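Local atomic coordinates of putative L-alanine-DL-glutamate epimerase (Burkholderia xenovorans, PDB entry 3GO2), a protein that binds magnesium and is probably a racemase or epimerase of the mandelate racemase/muconate lactonizing enzyme family, its exact substrate being unproven. Residues K163-D171 with K194-L203; H323-A334 with L367-T377. All blocks are in the same frame, centred on the assembly; numbering follows the deposited sequence.

Contact 1: residues K163-D171 with K194-L203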
loop_
_atom_site.group_PDB
_atom_site.type_symbol
_atom_site.label_atom_id
_atom_site.label_comp_id
_atom_site.label_asym_id
_atom_site.label_seq_id
_atom_site.Cartn_x
_atom_site.Cartn_y
_atom_site.Cartn_z
ATOM N N LYS A 163 -5.134 31.342 -21.530
ATOM C CA LYS A 163 -4.487 31.051 -20.264
ATOM C C LYS A 163 -3.861 32.271 -19.645
ATOM O O LYS A 163 -3.139 32.991 -20.310
ATOM C CB LYS A 163 -3.427 29.979 -20.429
ATOM C CG LYS A 163 -2.947 29.415 -19.090
ATOM C CD LYS A 163 -2.087 28.136 -19.202
ATOM C CE LYS A 163 -0.627 28.378 -19.573
ATOM N NZ LYS A 163 0.146 27.091 -19.748
ATOM N N THR A 164 -4.129 32.491 -18.362
ATOM C CA THR A 164 -3.499 33.578 -17.622
ATOM C C THR A 164 -2.674 33.033 -16.448
ATOM O O THR A 164 -2.641 31.825 -16.199
ATOM C CB THR A 164 -4.547 34.616 -17.110
ATOM O OG1 THR A 164 -3.863 35.799 -16.688
ATOM C CG2 THR A 164 -5.445 34.037 -15.983
ATOM N N ASN A 165 -2.030 33.945 -15.737
ATOM C CA ASN A 165 -1.177 33.626 -14.580
ATOM C C ASN A 165 -1.690 34.441 -13.377
ATOM O O ASN A 165 -2.881 34.788 -13.327
ATOM C CB ASN A 165 0.271 33.923 -14.909
ATOM C CG ASN A 165 0.802 33.087 -16.067
ATOM O OD1 ASN A 165 1.496 32.059 -15.858
ATOM N ND2 ASN A 165 0.492 33.498 -17.279
ATOM N N ILE A 166 -0.834 34.715 -12.406
ATOM C CA ILE A 166 -1.249 35.392 -11.171
ATOM C C ILE A 166 -0.802 36.858 -11.203
ATOM O O ILE A 166 0.398 37.146 -11.364
ATOM C CB ILE A 166 -0.662 34.733 -9.903
ATOM C CG1 ILE A 166 -0.813 33.207 -9.944
ATOM C CG2 ILE A 166 -1.333 35.328 -8.619
ATOM C CD1 ILE A 166 -0.055 32.484 -8.826
ATOM N N PHE A 167 -1.777 37.758 -11.010
ATOM C CA PHE A 167 -1.539 39.189 -11.068
ATOM C C PHE A 167 -2.128 39.933 -9.893
ATOM O O PHE A 167 -3.250 39.652 -9.461
ATOM C CB PHE A 167 -2.076 39.783 -12.375
ATOM C CG PHE A 167 -1.290 39.363 -13.547
ATOM C CD1 PHE A 167 -0.089 39.994 -13.838
ATOM C CD2 PHE A 167 -1.674 38.272 -14.308
ATOM C CE1 PHE A 167 0.667 39.555 -14.891
ATOM C CE2 PHE A 167 -0.892 37.850 -15.363
ATOM C CZ PHE A 167 0.264 38.503 -15.634
ATOM N N ILE A 168 -1.329 40.894 -9.420
ATOM C CA ILE A 168 -1.692 41.784 -8.333
ATOM C C ILE A 168 -2.062 43.153 -8.913
ATOM O O ILE A 168 -1.208 43.851 -9.504
ATOM C CB ILE A 168 -0.530 41.976 -7.355
ATOM C CG1 ILE A 168 0.035 40.621 -6.898
ATOM C CG2 ILE A 168 -0.986 42.900 -6.164
ATOM C CD1 ILE A 168 -0.983 39.677 -6.266
ATOM N N HIS A 169 -3.319 43.516 -8.709
ATOM C CA HIS A 169 -3.944 44.713 -9.299
ATOM C C HIS A 169 -4.122 45.858 -8.303
ATOM O O HIS A 169 -4.160 47.023 -8.706
ATOM C CB HIS A 169 -5.328 44.366 -9.867
ATOM C CG HIS A 169 -5.292 43.620 -11.167
ATOM N ND1 HIS A 169 -5.280 44.255 -12.389
ATOM C CD2 HIS A 169 -5.265 42.293 -11.431
ATOM C CE1 HIS A 169 -5.251 43.343 -13.354
ATOM N NE2 HIS A 169 -5.240 42.144 -12.795
ATOM N N ASP A 170 -4.212 45.552 -7.018
ATOM C CA ASP A 170 -4.648 46.555 -6.032
ATOM C C ASP A 170 -3.547 47.013 -5.080
ATOM O O ASP A 170 -3.845 47.531 -3.988
ATOM C CB ASP A 170 -5.874 46.053 -5.257
ATOM C CG ASP A 170 -5.551 44.921 -4.295
ATOM O OD1 ASP A 170 -4.371 44.494 -4.211
ATOM O OD2 ASP A 170 -6.508 44.471 -3.630
ATOM N N ASP A 171 -2.293 46.851 -5.490
ATOM C CA ASP A 171 -1.162 47.286 -4.695
ATOM C C ASP A 171 -0.139 47.932 -5.607
ATOM O O ASP A 171 0.947 47.406 -5.841
ATOM C CB ASP A 171 -0.548 46.119 -3.922
ATOM C CG ASP A 171 0.583 46.563 -3.017
ATOM O OD1 ASP A 171 0.446 47.640 -2.402
ATOM O OD2 ASP A 171 1.611 45.859 -2.952
ATOM N N LYS A 194 -4.382 38.804 -0.007
ATOM C CA LYS A 194 -4.039 39.667 -1.134
ATOM C C LYS A 194 -3.959 38.876 -2.434
ATOM O O LYS A 194 -4.499 39.289 -3.467
ATOM C CB LYS A 194 -2.716 40.398 -0.877
ATOM C CG LYS A 194 -2.364 41.416 -1.955
ATOM C CD LYS A 194 -1.149 42.247 -1.585
ATOM C CE LYS A 194 0.117 41.733 -2.271
ATOM N NZ LYS A 194 1.223 42.735 -2.218
ATOM N N VAL A 195 -3.277 37.737 -2.390
ATOM C CA VAL A 195 -3.164 36.890 -3.576
ATOM C C VAL A 195 -4.549 36.425 -4.004
ATOM O O VAL A 195 -4.930 36.485 -5.192
ATOM C CB VAL A 195 -2.216 35.691 -3.319
ATOM C CG1 VAL A 195 -2.282 34.692 -4.482
ATOM C CG2 VAL A 195 -0.780 36.193 -3.105
ATOM N N LEU A 196 -5.338 35.973 -3.035
ATOM C CA LEU A 196 -6.622 35.395 -3.360
ATOM C C LEU A 196 -7.580 36.431 -3.968
ATOM O O LEU A 196 -8.210 36.168 -4.986
ATOM C CB LEU A 196 -7.239 34.716 -2.142
ATOM C CG LEU A 196 -6.469 33.517 -1.577
ATOM C CD1 LEU A 196 -7.100 33.101 -0.264
ATOM C CD2 LEU A 196 -6.472 32.363 -2.568
ATOM N N ARG A 197 -7.689 37.610 -3.354
ATOM C CA ARG A 197 -8.632 38.602 -3.889
ATOM C C ARG A 197 -8.197 39.154 -5.257
ATOM O O ARG A 197 -9.044 39.481 -6.095
ATOM C CB ARG A 197 -8.833 39.748 -2.903
ATOM C CG ARG A 197 -7.705 40.644 -2.732
ATOM C CD ARG A 197 -8.071 41.804 -1.795
ATOM N NE ARG A 197 -6.916 42.670 -1.676
ATOM C CZ ARG A 197 -6.107 42.755 -0.628
ATOM N NH1 ARG A 197 -6.333 42.073 0.490
ATOM N NH2 ARG A 197 -5.073 43.578 -0.694
ATOM N N ASN A 198 -6.896 39.219 -5.499
ATOM C CA ASN A 198 -6.397 39.675 -6.796
ATOM C C ASN A 198 -6.594 38.628 -7.894
ATOM O O ASN A 198 -6.983 38.968 -9.002
ATOM C CB ASN A 198 -4.952 40.119 -6.677
ATOM C CG ASN A 198 -4.858 41.512 -6.144
ATOM O OD1 ASN A 198 -5.150 42.479 -6.876
ATOM N ND2 ASN A 198 -4.546 41.639 -4.842
ATOM N N LEU A 199 -6.362 37.351 -7.570
ATOM C CA LEU A 199 -6.748 36.258 -8.478
ATOM C C LEU A 199 -8.207 36.344 -8.860
ATOM O O LEU A 199 -8.563 36.234 -10.031
ATOM C CB LEU A 199 -6.533 34.875 -7.845
ATOM C CG LEU A 199 -5.199 34.226 -8.069
ATOM C CD1 LEU A 199 -5.023 33.018 -7.123
ATOM C CD2 LEU A 199 -5.054 33.867 -9.578
ATOM N N ARG A 200 -9.070 36.492 -7.864
ATOM C CA ARG A 200 -10.493 36.602 -8.136
ATOM C C ARG A 200 -10.824 37.823 -9.038
ATOM O O ARG A 200 -11.556 37.684 -10.033
ATOM C CB ARG A 200 -11.286 36.701 -6.838
ATOM C CG ARG A 200 -12.744 36.979 -7.111
ATOM C CD ARG A 200 -13.569 37.092 -5.859
ATOM N NE ARG A 200 -13.802 35.811 -5.199
ATOM C CZ ARG A 200 -14.419 34.755 -5.725
ATOM N NH1 ARG A 200 -14.890 34.750 -6.972
ATOM N NH2 ARG A 200 -14.569 33.670 -4.975
ATOM N N ALA A 201 -10.309 38.995 -8.676
ATOM C CA ALA A 201 -10.605 40.220 -9.447
ATOM C C ALA A 201 -10.165 40.063 -10.909
ATOM O O ALA A 201 -10.919 40.402 -11.835
ATOM C CB ALA A 201 -9.944 41.454 -8.802
ATOM N N HIS A 202 -8.935 39.565 -11.097
ATOM C CA HIS A 202 -8.377 39.324 -12.434
ATOM C C HIS A 202 -9.196 38.361 -13.272
ATOM O O HIS A 202 -9.544 38.647 -14.424
ATOM C CB HIS A 202 -6.938 38.826 -12.295
ATOM C CG HIS A 202 -6.240 38.601 -13.596
ATOM N ND1 HIS A 202 -5.417 39.544 -14.176
ATOM C CD2 HIS A 202 -6.192 37.509 -14.401
ATOM C CE1 HIS A 202 -4.933 39.055 -15.310
ATOM N NE2 HIS A 202 -5.391 37.827 -15.470
ATOM N N LEU A 203 -9.496 37.201 -12.698
ATOM C CA LEU A 203 -10.255 36.202 -13.385
ATOM C C LEU A 203 -11.698 36.656 -13.684
ATOM O O LEU A 203 -12.239 36.320 -14.732
ATOM C CB LEU A 203 -10.254 34.896 -12.574
ATOM C CG LEU A 203 -8.925 34.160 -12.593
ATOM C CD1 LEU A 203 -8.961 33.035 -11.525
ATOM C CD2 LEU A 203 -8.679 33.565 -13.967
#

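Contact 2: residues H323-A334 with L367-T377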
loop_
_atom_site.group_PDB
_atom_site.type_symbol
_atom_site.label_atom_id
_atom_site.label_comp_id
_atom_site.label_asym_id
_atom_site.label_seq_id
_atom_site.Cartn_x
_atom_site.Cartn_y
_atom_site.Cartn_z
ATOM N N HIS A 323 8.398 30.532 -33.667
ATOM C CA HIS A 323 7.600 29.774 -34.645
ATOM C C HIS A 323 8.104 28.368 -34.858
ATOM O O HIS A 323 7.315 27.478 -35.116
ATOM C CB HIS A 323 7.560 30.457 -36.022
ATOM C CG HIS A 323 6.690 31.669 -36.082
ATOM N ND1 HIS A 323 5.680 31.925 -35.177
ATOM C CD2 HIS A 323 6.674 32.698 -36.967
ATOM C CE1 HIS A 323 5.073 33.048 -35.510
ATOM N NE2 HIS A 323 5.659 33.539 -36.591
ATOM N N LEU A 324 9.413 28.143 -34.817
ATOM C CA LEU A 324 9.905 26.779 -35.033
ATOM C C LEU A 324 9.422 25.833 -33.920
ATOM O O LEU A 324 9.018 24.700 -34.203
ATOM C CB LEU A 324 11.415 26.737 -35.208
ATOM C CG LEU A 324 12.048 25.359 -35.375
ATOM C CD1 LEU A 324 11.359 24.547 -36.470
ATOM C CD2 LEU A 324 13.540 25.481 -35.677
ATOM N N CYS A 325 9.433 26.289 -32.678
ATOM C CA CYS A 325 8.863 25.477 -31.592
ATOM C C CYS A 325 7.399 25.165 -31.845
ATOM O O CYS A 325 6.948 24.052 -31.565
ATOM C CB CYS A 325 9.020 26.147 -30.242
ATOM S SG CYS A 325 10.734 26.137 -29.654
ATOM N N THR A 326 6.648 26.131 -32.368
ATOM C CA THR A 326 5.239 25.880 -32.666
ATOM C C THR A 326 5.098 24.796 -33.713
ATOM O O THR A 326 4.234 23.897 -33.585
ATOM C CB THR A 326 4.516 27.171 -33.128
ATOM O OG1 THR A 326 4.516 28.116 -32.058
ATOM C CG2 THR A 326 3.064 26.878 -33.521
ATOM N N MET A 327 5.948 24.843 -34.743
ATOM C CA MET A 327 5.867 23.838 -35.811
ATOM C C MET A 327 6.352 22.462 -35.304
ATOM O O MET A 327 5.798 21.441 -35.670
ATOM C CB MET A 327 6.608 24.308 -37.055
ATOM C CG MET A 327 6.033 25.555 -37.660
ATOM S SD MET A 327 4.254 25.468 -38.109
ATOM C CE MET A 327 4.291 26.456 -39.662
ATOM N N ILE A 328 7.334 22.442 -34.417
ATOM C CA ILE A 328 7.766 21.174 -33.814
ATOM C C ILE A 328 6.585 20.523 -33.094
ATOM O O ILE A 328 6.243 19.345 -33.314
ATOM C CB ILE A 328 8.960 21.415 -32.856
ATOM C CG1 ILE A 328 10.192 21.768 -33.672
ATOM C CG2 ILE A 328 9.305 20.172 -32.002
ATOM C CD1 ILE A 328 11.363 22.285 -32.830
ATOM N N ASN A 329 5.956 21.326 -32.246
ATOM C CA ASN A 329 4.811 20.885 -31.460
ATOM C C ASN A 329 3.605 20.536 -32.322
ATOM O O ASN A 329 2.847 19.612 -31.995
ATOM C CB ASN A 329 4.479 21.937 -30.414
ATOM C CG ASN A 329 5.411 21.884 -29.228
ATOM O OD1 ASN A 329 5.597 20.819 -28.628
ATOM N ND2 ASN A 329 6.030 23.011 -28.896
ATOM N N ALA A 330 3.411 21.251 -33.436
ATOM C CA ALA A 330 2.318 20.914 -34.358
ATOM C C ALA A 330 2.453 19.499 -34.898
ATOM O O ALA A 330 1.454 18.788 -35.070
ATOM C CB ALA A 330 2.256 21.896 -35.512
ATOM N N ASN A 331 3.680 19.072 -35.184
ATOM C CA ASN A 331 3.881 17.741 -35.698
ATOM C C ASN A 331 3.629 16.647 -34.648
ATOM O O ASN A 331 3.052 15.609 -34.951
ATOM C CB ASN A 331 5.271 17.600 -36.335
ATOM C CG ASN A 331 5.334 18.237 -37.711
ATOM O OD1 ASN A 331 5.086 17.565 -38.714
ATOM N ND2 ASN A 331 5.646 19.533 -37.776
ATOM N N PHE A 332 4.077 16.894 -33.415
ATOM C CA PHE A 332 3.743 16.040 -32.280
ATOM C C PHE A 332 2.230 15.956 -32.100
ATOM O O PHE A 332 1.657 14.860 -31.971
ATOM C CB PHE A 332 4.388 16.632 -31.036
ATOM C CG PHE A 332 3.966 15.993 -29.747
ATOM C CD1 PHE A 332 4.526 14.797 -29.315
ATOM C CD2 PHE A 332 3.042 16.617 -28.932
ATOM C CE1 PHE A 332 4.132 14.233 -28.071
ATOM C CE2 PHE A 332 2.660 16.058 -27.718
ATOM C CZ PHE A 332 3.221 14.883 -27.287
ATOM N N ALA A 333 1.587 17.116 -32.085
ATOM C CA ALA A 333 0.136 17.198 -31.892
ATOM C C ALA A 333 -0.656 16.484 -32.998
ATOM O O ALA A 333 -1.732 15.935 -32.753
ATOM C CB ALA A 333 -0.296 18.664 -31.822
ATOM N N ALA A 334 -0.131 16.494 -34.216
ATOM C CA ALA A 334 -0.773 15.804 -35.313
ATOM C C ALA A 334 -0.882 14.289 -35.152
ATOM O O ALA A 334 -1.841 13.667 -35.637
ATOM C CB ALA A 334 -0.054 16.150 -36.617
ATOM N N LEU A 367 -4.874 25.452 -35.099
ATOM C CA LEU A 367 -3.650 25.530 -35.869
ATOM C C LEU A 367 -3.720 24.564 -37.039
ATOM O O LEU A 367 -4.076 23.392 -36.869
ATOM C CB LEU A 367 -2.440 25.175 -34.992
ATOM C CG LEU A 367 -1.048 25.035 -35.623
ATOM C CD1 LEU A 367 -0.534 26.348 -36.239
ATOM C CD2 LEU A 367 -0.046 24.519 -34.552
ATOM N N ILE A 368 -3.367 25.042 -38.232
ATOM C CA ILE A 368 -3.329 24.203 -39.422
ATOM C C ILE A 368 -1.984 23.499 -39.422
ATOM O O ILE A 368 -0.954 24.136 -39.245
ATOM C CB ILE A 368 -3.438 25.064 -40.702
ATOM C CG1 ILE A 368 -4.741 25.838 -40.715
ATOM C CG2 ILE A 368 -3.228 24.209 -41.955
ATOM C CD1 ILE A 368 -5.912 25.010 -40.687
ATOM N N ILE A 369 -1.987 22.186 -39.585
ATOM C CA ILE A 369 -0.735 21.411 -39.601
ATOM C C ILE A 369 -0.170 21.449 -41.008
ATOM O O ILE A 369 -0.848 21.031 -41.949
ATOM C CB ILE A 369 -0.997 19.953 -39.195
ATOM C CG1 ILE A 369 -1.661 19.910 -37.822
ATOM C CG2 ILE A 369 0.328 19.109 -39.223
ATOM C CD1 ILE A 369 -0.989 20.732 -36.784
ATOM N N PRO A 370 1.048 21.973 -41.165
ATOM C CA PRO A 370 1.652 22.090 -42.494
ATOM C C PRO A 370 2.044 20.729 -43.052
ATOM O O PRO A 370 2.087 19.744 -42.297
ATOM C CB PRO A 370 2.892 22.962 -42.239
ATOM C CG PRO A 370 3.237 22.718 -40.788
ATOM C CD PRO A 370 1.922 22.488 -40.093
ATOM N N ASP A 371 2.335 20.686 -44.351
ATOM C CA ASP A 371 2.732 19.451 -45.023
ATOM C C ASP A 371 4.015 19.571 -45.839
ATOM O O ASP A 371 4.171 18.890 -46.864
ATOM C CB ASP A 371 1.588 18.915 -45.878
ATOM C CG ASP A 371 1.210 19.830 -47.011
ATOM O OD1 ASP A 371 1.858 20.886 -47.189
ATOM O OD2 ASP A 371 0.225 19.479 -47.722
ATOM N N ARG A 372 4.950 20.371 -45.348
ATOM C CA ARG A 372 6.249 20.542 -45.979
ATOM C C ARG A 372 7.265 19.586 -45.369
ATOM O O ARG A 372 7.070 19.130 -44.242
ATOM C CB ARG A 372 6.743 21.974 -45.783
ATOM C CG ARG A 372 5.883 23.012 -46.518
ATOM C CD ARG A 372 6.388 24.436 -46.356
ATOM N NE ARG A 372 6.079 24.917 -45.023
ATOM C CZ ARG A 372 4.928 25.472 -44.651
ATOM N NH1 ARG A 372 3.942 25.640 -45.511
ATOM N NH2 ARG A 372 4.744 25.820 -43.391
ATOM N N PRO A 373 8.334 19.250 -46.117
ATOM C CA PRO A 373 9.291 18.328 -45.506
ATOM C C PRO A 373 9.911 18.931 -44.236
ATOM O O PRO A 373 10.301 20.095 -44.235
ATOM C CB PRO A 373 10.348 18.129 -46.596
ATOM C CG PRO A 373 9.565 18.363 -47.893
ATOM C CD PRO A 373 8.597 19.453 -47.560
ATOM N N GLY A 374 10.014 18.125 -43.195
ATOM C CA GLY A 374 10.531 18.579 -41.925
ATOM C C GLY A 374 9.446 19.146 -41.021
ATOM O O GLY A 374 8.279 18.787 -41.123
ATOM N N TRP A 375 9.845 20.027 -40.116
ATOM C CA TRP A 375 8.939 20.606 -39.142
ATOM C C TRP A 375 7.911 21.542 -39.745
ATOM O O TRP A 375 6.796 21.647 -39.221
ATOM C CB TRP A 375 9.705 21.356 -38.053
ATOM C CG TRP A 375 10.574 20.501 -37.183
ATOM C CD1 TRP A 375 11.890 20.702 -36.928
ATOM C CD2 TRP A 375 10.179 19.363 -36.392
ATOM N NE1 TRP A 375 12.369 19.736 -36.066
ATOM C CE2 TRP A 375 11.334 18.899 -35.722
ATOM C CE3 TRP A 375 8.963 18.704 -36.167
ATOM C CZ2 TRP A 375 11.306 17.791 -34.849
ATOM C CZ3 TRP A 375 8.953 17.586 -35.293
ATOM C CH2 TRP A 375 10.107 17.146 -34.671
ATOM N N GLY A 376 8.279 22.231 -40.838
ATOM C CA GLY A 376 7.345 23.166 -41.479
ATOM C C GLY A 376 7.810 24.612 -41.538
ATOM O O GLY A 376 7.135 25.470 -42.110
ATOM N N THR A 377 8.952 24.910 -40.912
ATOM C CA THR A 377 9.555 26.244 -41.014
ATOM C C THR A 377 11.042 26.125 -40.718
ATOM O O THR A 377 11.459 25.210 -40.012
ATOM C CB THR A 377 8.845 27.233 -40.076
ATOM O OG1 THR A 377 9.168 28.582 -40.429
ATOM C CG2 THR A 377 9.256 27.002 -38.602
HETATM O O HOH W 1 4.170 19.441 -40.507
#

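Contact 1: residues K163-D171 with K194-L203
His202 reaches from helix 193-210 to strand 161-168 with its CG anti to the backbone N (chi1 -178°), both ring nitrogens bonding at the ring edge. His202 NE2 lies 2.8 Å from Thr164 OG1, whose side chain comes from the opposite direction. On the other nitrogen, His202 ND1 meets His169 NE2 at 2.9 Å in a nearly straight bond, the imidazoles touching rim to rim. Two such bonds are enough to fix the ring's rotation about chi2. Phe167 completes the aromatic cluster: its ring is nearly parallel to that of His202 (24°) but slid so far aside that the two barely overlap.

The contact lies in the C-terminal barrel domain of the enolase superfamily, where this strand, carrying Lys163 and Asn165 of the ligand-binding site, is packed against the helix that follows it in the chain. Ile166 CG2 touches Leu199 CG at 4.1 Å here, and Leu203 CD2 packs on Thr164 CG2.

Asn198 of the helix holds the loop that follows the strand, 169-171. Asn198 OD1 accepts from His169 N at 2.8 Å, the donor standing well above the carbonyl plane. Within its own amide plane Asn198 ND2 gives to Asp170 OD1 and to Lys194 O; amide and carboxylate stand almost perpendicular (88°), and the N-H comes down on Asp170 OD1 from above the carboxylate plane. Asp170 OD2 turns its syn lone pair to Arg197 NE at 2.7 Å, a salt bridge with OD2 near the guanidinium plane although the carboxylate is turned well out of it. The weak bridge from Lys194 NZ to Asp171 OD2 lies on the solvent side, where Asp171 is exposed.

Contact 2: residues H323-A334 with L367-T377
Ile328 has its CG1 anti to the carbonyl carbon (chi1 -70°), which sets that methylene over the indole of Trp375, itself turned by a similar chi1. The result is a CH-pi contact: Ile328 CG1 stands 3.6 Å from the centroid of the five-membered ring of Trp375, only 6° off its normal. Leu324 CD1 approaches the same indole obliquely, 3.9 Å from Trp375 CD1, and Asn331 CB lies at its edge.

Bends at chi2 and chi3 bring the side chain of Met327 successively against Thr377, Pro370 and Arg372. Met327 CG meets Thr377 CG2 at 3.7 Å, its SD faces Pro370 CG, and its CE lies in plane at the edge of the Arg372 guanidinium. That guanidinium is held side-on, NE and NH2 both giving to Gly376 O, with the NH2 bond on a lone pair in the carbonyl plane.

Helix 323-335 belongs to the enolase-type barrel domain, and the segment lying along it runs out of strand 366-368, which pairs with strand 118-123 in a separate mixed sheet. At this end Ala330 CB touches both Leu367 CD2, 3.6 Å away, and Ile369 CD1, and Ala334 CB meets Ile369 CG2.

Asn331 supplies the polar link. Asn331 ND2 bonds Met327 O in its own helix at 2.8 Å and makes a weaker, bent bond (129°) to Trp375 O. A water donates to both Asn331 OD1 and Pro370 O, bridging helix and loop, while Tyr108 N also gives to Asn331 OD1.

Both segments of contact 1 precede those of contact 2 along the chain, and the two contacts lie on opposite sides of the chain's centre, their centres 34 Å apart and their nearest atoms about 12 Å apart. All four segments fall within the enolase C-terminal domain-like range, yet they use different sheets. Strand 161-168 of contact 1 shares its sheet with 215-219 and 243-245, bearers of magnesium ligands Asp219 and Glu245. Strand 366-368 of contact 2 is in the sheet with 118-123 and 342-344. Contact 1 lies beside the metal site through Asn165, whose side chain is about 6 Å from a bound magnesium and about 4 Å from that of Asp219, whereas contact 2 joins a late helix to the end of strand 366-368 and the loop after it.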